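Local coordinates for SspB protein (Streptomyces clavuligerus, PDB 6JUF) that belongs to the phosphorothioation-sensing SspABCD-SspE anti-phage defence system, in which it probably acts as a metal-dependent DNase, at residues B[12-17]-B[170-175]; B[239-244]-B[262-267]; B[256-261]-B[270-275]. One frame throughout, in Å; residues are numbered along the deposited sequence.

In the fold
Contact 1 lies apart from the other two, its centre about 24 Å from that of contact 2 and about 27 Å from that of contact 3. It is buried, five of its seven touching residues being so, and polar: one aspartate binds a histidine and a backbone N-H, pinning an N-terminal loop to helix 166-180. Contacts 2 and 3, with centres about 9 Å apart, share a part of the chain whose helix and strand order is consistent with a winged-helix domain. The G265 N to L257 O backbone bond and a probable Y241-E260 bond tie them. Contact 2 is buried and rests on aromatic packing; contact 3 is apolar inside, with a polar rim of N259 and E272 nearer the surface.

Contact 1. Residues B[12-17]-B[170-175]; sequences SSFARH and AKDVDC
A histidine-carboxylate hydrogen bond ties the loop between helices 5-9 and 24-34 to helix 166-180: H17 NE2 donates to D172 OD1 at 2.7 Å. The same oxygen accepts from the backbone of A15, N to OD1 being 2.9 Å, and the two donors reach it from opposite faces of the carboxylate plane. A15 N comes from the syn side and H17 NE2 from the anti side, both bonds bent to about 135° at the hydrogen. The imidazole stands 48° from the carboxylate plane. H17 CG sits between its backbone N and carbonyl carbon (chi1 41°), which folds the ring back toward A15 CA on one face while C175 SG lies over the other, 3.9 Å from the H17 ring centroid.

Outside this shell, H17 ND1 is bound to T19 N, so both ring nitrogens are engaged and the ring's rotation is fixed; W131 meets it at a steep angle. H17 directly precedes E18, which binds magnesium in this protein, though no metal is bound to this chain here; the bonded pair may help to set the course of the loop there. A water gives hydrogen bonds to both S13 O and D172 OD2, and S130 OG is a further partner of OD2. F14 turns its ring edge to the same oxygen, F14 CD1 to D172 OD2 being 3.2 Å.

Contact 2. Residues B[239-244]-B[262-267]; sequences LDYAAR and GAPGRA
Y241 lays one ring face on A263 in a CH-pi contact: A263 CB sits 3.7 Å from the Y241 ring centroid and only 7° off the ring normal, so the methyl is almost exactly centred. CG of Y241 is anti to the backbone N (chi1 -175°), which sends the ring out from helix 231-243 to the turn that opens helix 264-268, where A263 holds the N-cap position. G262 brings its carbonyl to the same ring, Y241 CD1 to G262 O being 3.4 Å. With no side chain, and with a positive phi of 104° that suits glycine, G262 lies close against both Y241 and R244.

One turn after the tyrosine, R244 runs out fully extended from CG to NE and sets a face of its guanidinium over Y241 CD1, 3.5 Å from the plane. R244 NH2 stays 3.7 Å from G262 O, and no hydrogen bond crosses the contact. Beyond the ring, Y241 OH probably hydrogen-bonds to E260 OE2, two residues before G262. W115 of helix 107-118 covers both R244 and P264, while on the far side of helix 231-243, L239 rests on strand 298-302 and on helix 306-317.

Contact 3. Residues B[256-261]-B[270-275]; sequences RLANEP and IREADI
Behind the place where A258 meets E272, on the side of helix 254-259 turned from helix 272-285, E260 OE2 is gripped by R256 NH2 and probably also by Y241 OH of helix 231-243. R256 holds this carboxylate side-on in a salt bridge, NE to E260 OE1 at 2.9 Å, while its NH2 meets the syn lone pair of OE2 within the guanidinium plane, nearly straight at 165°. The two helices are paired as those of a helix-turn-helix would be, consistent with the winged-helix order of the surrounding chain, although the short helix 264-268 lies between them in sequence.

No hydrogen bond crosses; the fit is apolar. A258 CB abuts E272 CB at 3.6 Å, and the glutamate chain then extends past the methyl, its CG anti to the backbone N (chi1 -163°). Its carboxylate nears the N259 amide without bonding, the planes 68° apart. Deeper in, I275 drives its CD1 against the helix backbone, 3.6 Å from A258 CA and 3.8 Å from L257 O. L257 adds a looser touch of its CD1 on I275 CG2, and both residues also rest on C238 of helix 231-243. At the start of helix 272-285, R271 in the N-cap position donates from its N to D274 OD2 at 2.9 Å.

Contact 1. Residues B[12-17]-B[170-175]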
ATOM      1  N   SER B  12     -17.846   6.419 -21.930  1.00 12.17           N
ATOM      2  CA  SER B  12     -17.496   7.841 -21.835  1.00 14.12           C
ATOM      3  C   SER B  12     -17.564   8.255 -20.352  1.00 14.47           C
ATOM      4  O   SER B  12     -18.574   8.705 -19.834  1.00 20.53           O
ATOM      5  CB  SER B  12     -18.454   8.689 -22.688  1.00 18.24           C
ATOM      6  OG  SER B  12     -18.030  10.020 -22.581  1.00 19.75           O
ATOM      7  N   SER B  13     -16.496   7.986 -19.632  1.00 10.62           N
ATOM      8  CA  SER B  13     -16.404   8.315 -18.239  1.00 11.01           C
ATOM      9  C   SER B  13     -15.078   9.024 -18.000  1.00 10.63           C
ATOM     10  O   SER B  13     -14.013   8.416 -18.164  1.00 10.45           O
ATOM     11  CB  SER B  13     -16.508   7.029 -17.385  1.00 11.40           C
ATOM     12  OG  SER B  13     -16.400   7.336 -15.994  1.00  9.26           O
ATOM     13  N   PHE B  14     -15.140  10.299 -17.582  1.00  9.05           N
ATOM     14  CA  PHE B  14     -13.933  11.125 -17.360  1.00  8.72           C
ATOM     15  C   PHE B  14     -14.032  11.885 -16.033  1.00 10.05           C
ATOM     16  O   PHE B  14     -15.080  12.479 -15.721  1.00  9.76           O
ATOM     17  CB  PHE B  14     -13.764  12.144 -18.523  1.00 10.05           C
ATOM     18  CG  PHE B  14     -13.596  11.468 -19.858  1.00  9.77           C
ATOM     19  CD1 PHE B  14     -12.306  11.133 -20.334  1.00  8.22           C
ATOM     20  CD2 PHE B  14     -14.724  11.107 -20.607  1.00 11.78           C
ATOM     21  CE1 PHE B  14     -12.186  10.438 -21.535  1.00 10.18           C
ATOM     22  CE2 PHE B  14     -14.567  10.454 -21.818  1.00 13.23           C
ATOM     23  CZ  PHE B  14     -13.320  10.122 -22.266  1.00 12.59           C
ATOM     24  N   ALA B  15     -12.952  11.801 -15.254  1.00  8.97           N
ATOM     25  CA  ALA B  15     -12.721  12.613 -14.037  1.00  7.27           C
ATOM     26  C   ALA B  15     -13.742  12.334 -12.939  1.00  7.79           C
ATOM     27  O   ALA B  15     -13.885  13.139 -12.049  1.00  9.39           O
ATOM     28  CB  ALA B  15     -12.669  14.105 -14.380  1.00  9.20           C
ATOM     29  N   ARG B  16     -14.468  11.220 -12.992  1.00  8.34           N
ATOM     30  CA  ARG B  16     -15.461  10.951 -11.910  1.00  9.69           C
ATOM     31  C   ARG B  16     -14.763  10.581 -10.591  1.00  9.80           C
ATOM     32  O   ARG B  16     -15.417  10.569  -9.521  1.00 11.73           O
ATOM     33  CB  ARG B  16     -16.368   9.785 -12.321  1.00 14.07           C
ATOM     34  CG  ARG B  16     -17.066   9.980 -13.654  1.00 20.62           C
ATOM     35  CD  ARG B  16     -18.450  10.494 -13.520  1.00 25.62           C
ATOM     36  NE  ARG B  16     -19.135  10.570 -14.832  1.00 22.55           N
ATOM     37  CZ  ARG B  16     -20.377  10.123 -15.037  1.00 24.28           C
ATOM     38  NH1 ARG B  16     -21.091   9.552 -14.027  1.00 20.24           N
ATOM     39  NH2 ARG B  16     -20.944  10.230 -16.239  1.00 25.07           N
ATOM     40  N   HIS B  17     -13.447  10.293 -10.615  1.00  9.48           N
ATOM     41  CA  HIS B  17     -12.664  10.060  -9.403  1.00  8.19           C
ATOM     42  C   HIS B  17     -12.273  11.366  -8.753  1.00 10.11           C
ATOM     43  O   HIS B  17     -11.697  11.384  -7.650  1.00  9.36           O
ATOM     44  CB  HIS B  17     -11.372   9.315  -9.784  1.00  9.90           C
ATOM     45  CG  HIS B  17     -10.756   9.848 -11.070  1.00  8.12           C
ATOM     46  ND1 HIS B  17     -10.101  11.048 -11.113  1.00 10.08           N
ATOM     47  CD2 HIS B  17     -10.759   9.346 -12.376  1.00  8.67           C
ATOM     48  CE1 HIS B  17      -9.686  11.258 -12.421  1.00  8.13           C
ATOM     49  NE2 HIS B  17     -10.101  10.206 -13.151  1.00 10.15           N
ATOM     50  N   ALA B 170      -7.639  16.473 -18.488  1.00  9.50           N
ATOM     51  CA  ALA B 170      -6.404  16.864 -17.749  1.00  9.86           C
ATOM     52  C   ALA B 170      -6.444  16.309 -16.324  1.00 10.32           C
ATOM     53  O   ALA B 170      -5.398  15.951 -15.778  1.00 10.95           O
ATOM     54  CB  ALA B 170      -6.262  18.395 -17.681  1.00 12.97           C
ATOM     55  N   LYS B 171      -7.632  16.247 -15.715  1.00 10.32           N
ATOM     56  CA  LYS B 171      -7.754  15.677 -14.360  1.00  7.84           C
ATOM     57  C   LYS B 171      -7.489  14.151 -14.418  1.00  9.01           C
ATOM     58  O   LYS B 171      -6.842  13.612 -13.453  1.00  8.50           O
ATOM     59  CB  LYS B 171      -9.156  15.962 -13.813  1.00  9.99           C
ATOM     60  CG  LYS B 171      -9.301  17.422 -13.371  1.00 12.62           C
ATOM     61  CD  LYS B 171     -10.761  17.792 -13.189  1.00 14.47           C
ATOM     62  CE  LYS B 171     -10.879  19.265 -12.795  1.00 17.63           C
ATOM     63  NZ  LYS B 171     -12.264  19.743 -12.924  1.00 20.24           N
ATOM     64  N   ASP B 172      -7.925  13.473 -15.491  1.00  8.00           N
ATOM     65  CA  ASP B 172      -7.585  12.027 -15.655  1.00  8.39           C
ATOM     66  C   ASP B 172      -6.061  11.873 -15.740  1.00  8.58           C
ATOM     67  O   ASP B 172      -5.482  10.948 -15.143  1.00  9.39           O
ATOM     68  CB  ASP B 172      -8.207  11.421 -16.914  1.00  7.55           C
ATOM     69  CG  ASP B 172      -9.669  11.120 -16.772  1.00  7.69           C
ATOM     70  OD1 ASP B 172     -10.185  11.160 -15.627  1.00  8.11           O
ATOM     71  OD2 ASP B 172     -10.290  10.817 -17.807  1.00  9.36           O
ATOM     72  N   VAL B 173      -5.404  12.751 -16.480  1.00  7.23           N
ATOM     73  CA  VAL B 173      -3.960  12.626 -16.646  1.00  8.72           C
ATOM     74  C   VAL B 173      -3.257  12.844 -15.358  1.00  8.04           C
ATOM     75  O   VAL B 173      -2.305  12.134 -15.022  1.00  8.92           O
ATOM     76  CB  VAL B 173      -3.471  13.557 -17.772  1.00  8.07           C
ATOM     77  CG1 VAL B 173      -1.958  13.621 -17.835  1.00  8.95           C
ATOM     78  CG2 VAL B 173      -3.989  13.032 -19.104  1.00  9.37           C
ATOM     79  N   ASP B 174      -3.710  13.829 -14.601  1.00 10.50           N
ATOM     80  CA  ASP B 174      -3.214  14.025 -13.217  1.00 10.06           C
ATOM     81  C   ASP B 174      -3.392  12.792 -12.350  1.00  9.40           C
ATOM     82  O   ASP B 174      -2.464  12.375 -11.635  1.00  9.70           O
ATOM     83  CB  ASP B 174      -3.918  15.197 -12.527  1.00 12.38           C
ATOM     84  CG  ASP B 174      -3.408  16.534 -13.010  1.00 18.40           C
ATOM     85  OD1 ASP B 174      -2.314  16.581 -13.611  1.00 20.30           O
ATOM     86  OD2 ASP B 174      -4.083  17.548 -12.809  1.00 27.32           O
ATOM     87  N   CYS B 175      -4.546  12.155 -12.445  1.00  8.19           N
ATOM     88  CA  CYS B 175      -4.841  10.943 -11.643  1.00  7.72           C
ATOM     89  C   CYS B 175      -3.981   9.768 -12.072  1.00  7.40           C
ATOM     90  O   CYS B 175      -3.500   8.992 -11.220  1.00  6.86           O
ATOM     91  CB  CYS B 175      -6.312  10.581 -11.810  1.00  8.32           C
ATOM     92  SG  CYS B 175      -6.803   9.361 -10.519  1.00  9.87           S
TER
HETATM   93  O   HOH W   1     -11.180   8.330 -18.028  1.00  9.00           O

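Contact 2. Residues B[239-244]-B[262-267]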
ATOM      1  N   LEU B 239      -4.788 -15.313 -22.013  1.00  9.13           N
ATOM      2  CA  LEU B 239      -5.977 -16.140 -22.260  1.00 10.74           C
ATOM      3  C   LEU B 239      -7.267 -15.344 -22.134  1.00 11.61           C
ATOM      4  O   LEU B 239      -8.195 -15.510 -22.951  1.00 13.03           O
ATOM      5  CB  LEU B 239      -5.957 -17.340 -21.326  1.00  9.89           C
ATOM      6  CG  LEU B 239      -4.914 -18.414 -21.644  1.00  9.09           C
ATOM      7  CD1 LEU B 239      -4.647 -19.243 -20.350  1.00  9.28           C
ATOM      8  CD2 LEU B 239      -5.301 -19.311 -22.819  1.00 11.73           C
ATOM      9  N   ASP B 240      -7.289 -14.429 -21.132  1.00  9.72           N
ATOM     10  CA  ASP B 240      -8.459 -13.567 -20.953  1.00 10.44           C
ATOM     11  C   ASP B 240      -8.631 -12.658 -22.185  1.00 10.23           C
ATOM     12  O   ASP B 240      -9.738 -12.426 -22.658  1.00 11.13           O
ATOM     13  CB  ASP B 240      -8.253 -12.746 -19.698  1.00 10.92           C
ATOM     14  CG  ASP B 240      -9.466 -11.916 -19.302  1.00 10.60           C
ATOM     15  OD1 ASP B 240     -10.583 -12.462 -19.226  1.00 12.22           O
ATOM     16  OD2 ASP B 240      -9.272 -10.699 -19.065  1.00 10.86           O
ATOM     17  N   TYR B 241      -7.471 -12.171 -22.706  1.00 10.50           N
ATOM     18  CA  TYR B 241      -7.496 -11.338 -23.916  1.00 10.52           C
ATOM     19  C   TYR B 241      -8.087 -12.120 -25.101  1.00 10.27           C
ATOM     20  O   TYR B 241      -8.975 -11.646 -25.813  1.00 10.47           O
ATOM     21  CB  TYR B 241      -6.105 -10.777 -24.233  1.00  9.21           C
ATOM     22  CG  TYR B 241      -6.158  -9.832 -25.397  1.00  9.92           C
ATOM     23  CD1 TYR B 241      -6.600  -8.489 -25.197  1.00 10.20           C
ATOM     24  CD2 TYR B 241      -5.838 -10.236 -26.687  1.00 12.30           C
ATOM     25  CE1 TYR B 241      -6.676  -7.637 -26.297  1.00 13.17           C
ATOM     26  CE2 TYR B 241      -5.946  -9.378 -27.773  1.00 12.87           C
ATOM     27  CZ  TYR B 241      -6.355  -8.079 -27.559  1.00 13.85           C
ATOM     28  OH  TYR B 241      -6.477  -7.216 -28.599  1.00 14.17           O
ATOM     29  N   ALA B 242      -7.584 -13.346 -25.305  1.00 11.19           N
ATOM     30  CA  ALA B 242      -8.083 -14.204 -26.359  1.00 12.78           C
ATOM     31  C   ALA B 242      -9.593 -14.442 -26.238  1.00 11.50           C
ATOM     32  O   ALA B 242     -10.321 -14.471 -27.228  1.00 14.71           O
ATOM     33  CB  ALA B 242      -7.302 -15.511 -26.357  1.00 11.26           C
ATOM     34  N   ALA B 243     -10.041 -14.623 -24.990  1.00 10.22           N
ATOM     35  CA  ALA B 243     -11.435 -14.876 -24.654  1.00 13.17           C
ATOM     36  C   ALA B 243     -12.421 -13.769 -25.076  1.00 14.14           C
ATOM     37  O   ALA B 243     -13.594 -14.012 -25.167  1.00 17.78           O
ATOM     38  CB  ALA B 243     -11.578 -15.186 -23.176  1.00 11.75           C
ATOM     39  N   ARG B 244     -11.904 -12.567 -25.296  1.00 11.31           N
ATOM     40  CA  ARG B 244     -12.723 -11.479 -25.765  1.00 12.21           C
ATOM     41  C   ARG B 244     -13.361 -11.829 -27.105  1.00 15.84           C
ATOM     42  O   ARG B 244     -14.431 -11.348 -27.379  1.00 18.37           O
ATOM     43  CB  ARG B 244     -11.860 -10.221 -25.939  1.00 13.23           C
ATOM     44  CG  ARG B 244     -11.319  -9.714 -24.629  1.00 10.67           C
ATOM     45  CD  ARG B 244     -10.478  -8.462 -24.913  1.00 14.34           C
ATOM     46  NE  ARG B 244      -9.838  -7.943 -23.677  1.00 12.27           N
ATOM     47  CZ  ARG B 244      -9.341  -6.722 -23.532  1.00 14.08           C
ATOM     48  NH1 ARG B 244      -9.300  -5.825 -24.550  1.00 14.83           N
ATOM     49  NH2 ARG B 244      -8.829  -6.383 -22.322  1.00 13.04           N
ATOM     50  N   GLY B 262      -4.727  -3.150 -26.322  1.00 11.86           N
ATOM     51  CA  GLY B 262      -5.627  -3.890 -25.416  1.00 13.44           C
ATOM     52  C   GLY B 262      -4.974  -5.117 -24.788  1.00 11.88           C
ATOM     53  O   GLY B 262      -5.458  -5.648 -23.765  1.00 11.39           O
ATOM     54  N   ALA B 263      -3.897  -5.603 -25.406  1.00 11.91           N
ATOM     55  CA  ALA B 263      -3.349  -6.908 -25.037  1.00 10.50           C
ATOM     56  C   ALA B 263      -2.285  -6.739 -23.928  1.00 11.12           C
ATOM     57  O   ALA B 263      -1.942  -5.599 -23.564  1.00  9.30           O
ATOM     58  CB  ALA B 263      -2.819  -7.625 -26.299  1.00 12.86           C
ATOM     59  N   PRO B 264      -1.755  -7.821 -23.374  1.00  9.21           N
ATOM     60  CA  PRO B 264      -0.881  -7.721 -22.221  1.00  8.97           C
ATOM     61  C   PRO B 264       0.449  -7.005 -22.457  1.00  9.68           C
ATOM     62  O   PRO B 264       0.990  -6.393 -21.518  1.00  9.07           O
ATOM     63  CB  PRO B 264      -0.615  -9.198 -21.843  1.00 10.45           C
ATOM     64  CG  PRO B 264      -1.857  -9.877 -22.306  1.00 10.87           C
ATOM     65  CD  PRO B 264      -2.215  -9.201 -23.607  1.00 11.49           C
ATOM     66  N   GLY B 265       0.989  -7.049 -23.688  1.00 10.09           N
ATOM     67  CA  GLY B 265       2.216  -6.362 -23.927  1.00 11.05           C
ATOM     68  C   GLY B 265       2.106  -4.868 -23.645  1.00 10.66           C
ATOM     69  O   GLY B 265       2.952  -4.280 -22.958  1.00  9.39           O
ATOM     70  N   ARG B 266       1.103  -4.223 -24.176  1.00 10.58           N
ATOM     71  CA  ARG B 266       0.894  -2.789 -23.928  1.00 10.86           C
ATOM     72  C   ARG B 266       0.333  -2.525 -22.525  1.00 10.21           C
ATOM     73  O   ARG B 266       0.575  -1.440 -21.986  1.00 10.65           O
ATOM     74  CB  ARG B 266      -0.011  -2.174 -24.993  1.00 12.93           C
ATOM     75  CG  ARG B 266       0.730  -1.716 -26.256  1.00 15.91           C
ATOM     76  CD  ARG B 266       0.639  -0.183 -26.182  1.00 23.03           C
ATOM     77  NE  ARG B 266       0.755   0.309 -27.502  1.00 23.20           N
ATOM     78  CZ  ARG B 266       0.539   1.525 -27.872  1.00 15.77           C
ATOM     79  NH1 ARG B 266       0.207   2.490 -26.970  1.00 12.58           N
ATOM     80  NH2 ARG B 266       0.740   1.772 -29.131  1.00 20.80           N
ATOM     81  N   ALA B 267      -0.387  -3.475 -21.947  1.00  9.72           N
ATOM     82  CA  ALA B 267      -0.992  -3.206 -20.634  1.00  8.94           C
ATOM     83  C   ALA B 267       0.068  -3.289 -19.533  1.00 10.14           C
ATOM     84  O   ALA B 267       0.105  -2.471 -18.621  1.00  9.05           O
ATOM     85  CB  ALA B 267      -2.137  -4.206 -20.304  1.00  9.58           C
TER

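Contact 3. Residues B[256-261]-B[270-275]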
ATOM      1  N   ARG B 256       0.635 -10.441 -31.618  1.00 13.71           N
ATOM      2  CA  ARG B 256      -0.586  -9.738 -31.165  1.00 14.02           C
ATOM      3  C   ARG B 256      -0.596  -9.564 -29.649  1.00 14.13           C
ATOM      4  O   ARG B 256      -0.940  -8.481 -29.144  1.00 15.31           O
ATOM      5  CB  ARG B 256      -1.839 -10.474 -31.587  1.00 15.99           C
ATOM      6  CG  ARG B 256      -2.161 -10.313 -33.089  1.00 17.60           C
ATOM      7  CD  ARG B 256      -3.367 -11.158 -33.446  1.00 18.06           C
ATOM      8  NE  ARG B 256      -4.533 -10.680 -32.698  1.00 18.76           N
ATOM      9  CZ  ARG B 256      -5.643 -11.373 -32.464  1.00 23.63           C
ATOM     10  NH1 ARG B 256      -5.788 -12.624 -32.910  1.00 22.80           N
ATOM     11  NH2 ARG B 256      -6.624 -10.800 -31.755  1.00 21.44           N
ATOM     12  N   LEU B 257      -0.237 -10.619 -28.910  1.00 11.35           N
ATOM     13  CA  LEU B 257      -0.152 -10.441 -27.450  1.00 12.11           C
ATOM     14  C   LEU B 257       0.807  -9.325 -27.012  1.00 10.94           C
ATOM     15  O   LEU B 257       0.510  -8.580 -26.064  1.00 12.54           O
ATOM     16  CB  LEU B 257       0.207 -11.746 -26.731  1.00 11.52           C
ATOM     17  CG  LEU B 257      -0.861 -12.859 -26.771  1.00 11.34           C
ATOM     18  CD1 LEU B 257      -0.194 -14.151 -26.286  1.00 11.19           C
ATOM     19  CD2 LEU B 257      -2.100 -12.512 -25.923  1.00 10.67           C
ATOM     20  N   ALA B 258       1.939  -9.206 -27.696  1.00 13.53           N
ATOM     21  CA  ALA B 258       2.948  -8.220 -27.389  1.00 11.67           C
ATOM     22  C   ALA B 258       2.562  -6.836 -27.886  1.00 14.38           C
ATOM     23  O   ALA B 258       2.997  -5.876 -27.261  1.00 16.31           O
ATOM     24  CB  ALA B 258       4.272  -8.629 -28.060  1.00 13.13           C
ATOM     25  N   ASN B 259       1.851  -6.734 -29.032  1.00 12.92           N
ATOM     26  CA  ASN B 259       1.738  -5.424 -29.697  1.00 15.57           C
ATOM     27  C   ASN B 259       0.334  -4.828 -29.888  1.00 13.51           C
ATOM     28  O   ASN B 259       0.210  -3.610 -30.158  1.00 14.29           O
ATOM     29  CB  ASN B 259       2.408  -5.505 -31.062  1.00 15.28           C
ATOM     30  CG  ASN B 259       3.867  -5.879 -30.946  1.00 22.21           C
ATOM     31  OD1 ASN B 259       4.604  -5.259 -30.231  1.00 28.21           O
ATOM     32  ND2 ASN B 259       4.267  -6.929 -31.615  1.00 32.71           N
ATOM     33  N   GLU B 260      -0.697  -5.673 -29.872  1.00 16.03           N
ATOM     34  CA  GLU B 260      -2.039  -5.238 -30.200  1.00 15.38           C
ATOM     35  C   GLU B 260      -2.551  -4.324 -29.087  1.00 15.04           C
ATOM     36  O   GLU B 260      -2.411  -4.654 -27.912  1.00 14.22           O
ATOM     37  CB  GLU B 260      -2.982  -6.424 -30.352  1.00 14.43           C
ATOM     38  CG  GLU B 260      -4.322  -6.136 -31.000  1.00 15.90           C
ATOM     39  CD  GLU B 260      -4.943  -7.408 -31.519  1.00 19.78           C
ATOM     40  OE1 GLU B 260      -4.602  -7.813 -32.650  1.00 22.89           O
ATOM     41  OE2 GLU B 260      -5.744  -8.002 -30.789  1.00 17.89           O
ATOM     42  N   PRO B 261      -3.120  -3.194 -29.424  1.00 12.45           N
ATOM     43  CA  PRO B 261      -3.775  -2.379 -28.399  1.00 13.67           C
ATOM     44  C   PRO B 261      -4.807  -3.206 -27.646  1.00 13.54           C
ATOM     45  O   PRO B 261      -5.653  -3.890 -28.215  1.00 14.15           O
ATOM     46  CB  PRO B 261      -4.407  -1.218 -29.214  1.00 14.94           C
ATOM     47  CG  PRO B 261      -3.409  -1.064 -30.330  1.00 15.96           C
ATOM     48  CD  PRO B 261      -3.005  -2.488 -30.714  1.00 16.73           C
ATOM     49  N   ILE B 270       5.524  -5.042 -21.213  1.00 11.90           N
ATOM     50  CA  ILE B 270       6.523  -6.132 -21.292  1.00 12.55           C
ATOM     51  C   ILE B 270       6.756  -6.523 -22.738  1.00 11.81           C
ATOM     52  O   ILE B 270       5.895  -6.321 -23.585  1.00 15.80           O
ATOM     53  CB  ILE B 270       6.106  -7.350 -20.438  1.00 12.79           C
ATOM     54  CG1 ILE B 270       4.715  -7.872 -20.899  1.00 13.71           C
ATOM     55  CG2 ILE B 270       6.168  -6.924 -18.948  1.00 14.63           C
ATOM     56  CD1 ILE B 270       4.273  -9.148 -20.175  1.00 16.75           C
ATOM     57  N   ARG B 271       7.962  -7.038 -23.005  1.00 14.93           N
ATOM     58  CA  ARG B 271       8.379  -7.441 -24.343  1.00 16.51           C
ATOM     59  C   ARG B 271       7.814  -8.797 -24.767  1.00 14.77           C
ATOM     60  O   ARG B 271       7.471  -9.604 -23.915  1.00 13.38           O
ATOM     61  CB  ARG B 271       9.907  -7.490 -24.381  1.00 18.50           C
ATOM     62  CG  ARG B 271      10.510  -6.118 -24.170  1.00 25.60           C
ATOM     63  CD  ARG B 271      11.967  -6.053 -24.588  1.00 34.70           C
ATOM     64  NE  ARG B 271      12.705  -5.056 -23.797  1.00 49.07           N
ATOM     65  CZ  ARG B 271      12.500  -3.736 -23.811  1.00 46.15           C
ATOM     66  NH1 ARG B 271      11.558  -3.184 -24.575  1.00 46.52           N
ATOM     67  NH2 ARG B 271      13.244  -2.951 -23.042  1.00 47.92           N
ATOM     68  N   GLU B 272       7.715  -9.030 -26.057  1.00 16.60           N
ATOM     69  CA  GLU B 272       7.281 -10.325 -26.591  1.00 16.70           C
ATOM     70  C   GLU B 272       8.035 -11.482 -25.959  1.00 16.09           C
ATOM     71  O   GLU B 272       7.409 -12.503 -25.695  1.00 13.04           O
ATOM     72  CB  GLU B 272       7.446 -10.374 -28.125  1.00 17.98           C
ATOM     73  CG  GLU B 272       6.661 -11.500 -28.768  1.00 15.86           C
ATOM     74  CD  GLU B 272       6.738 -11.445 -30.277  1.00 21.71           C
ATOM     75  OE1 GLU B 272       6.396 -10.400 -30.892  1.00 24.36           O
ATOM     76  OE2 GLU B 272       7.119 -12.461 -30.833  1.00 29.18           O
ATOM     77  N   ALA B 273       9.355 -11.344 -25.750  1.00 15.92           N
ATOM     78  CA  ALA B 273      10.210 -12.411 -25.198  1.00 17.44           C
ATOM     79  C   ALA B 273       9.723 -12.733 -23.806  1.00 14.29           C
ATOM     80  O   ALA B 273       9.740 -13.893 -23.379  1.00 16.13           O
ATOM     81  CB  ALA B 273      11.701 -11.992 -25.137  1.00 18.06           C
ATOM     82  N   ASP B 274       9.341 -11.701 -23.063  1.00 14.13           N
ATOM     83  CA  ASP B 274       8.895 -11.848 -21.682  1.00 14.51           C
ATOM     84  C   ASP B 274       7.558 -12.606 -21.633  1.00 12.80           C
ATOM     85  O   ASP B 274       7.313 -13.426 -20.736  1.00 12.43           O
ATOM     86  CB  ASP B 274       8.666 -10.459 -21.063  1.00 16.29           C
ATOM     87  CG  ASP B 274       9.926  -9.639 -21.008  1.00 22.22           C
ATOM     88  OD1 ASP B 274      10.975 -10.225 -20.678  1.00 20.66           O
ATOM     89  OD2 ASP B 274       9.839  -8.416 -21.287  1.00 25.89           O
ATOM     90  N   ILE B 275       6.667 -12.272 -22.552  1.00 11.24           N
ATOM     91  CA  ILE B 275       5.393 -12.963 -22.643  1.00  8.77           C
ATOM     92  C   ILE B 275       5.645 -14.426 -23.030  1.00 11.93           C
ATOM     93  O   ILE B 275       5.011 -15.332 -22.497  1.00 12.20           O
ATOM     94  CB  ILE B 275       4.492 -12.273 -23.662  1.00 11.67           C
ATOM     95  CG1 ILE B 275       4.111 -10.851 -23.194  1.00 11.88           C
ATOM     96  CG2 ILE B 275       3.233 -13.060 -23.921  1.00 13.58           C
ATOM     97  CD1 ILE B 275       3.524 -10.007 -24.319  1.00 13.52           C
TER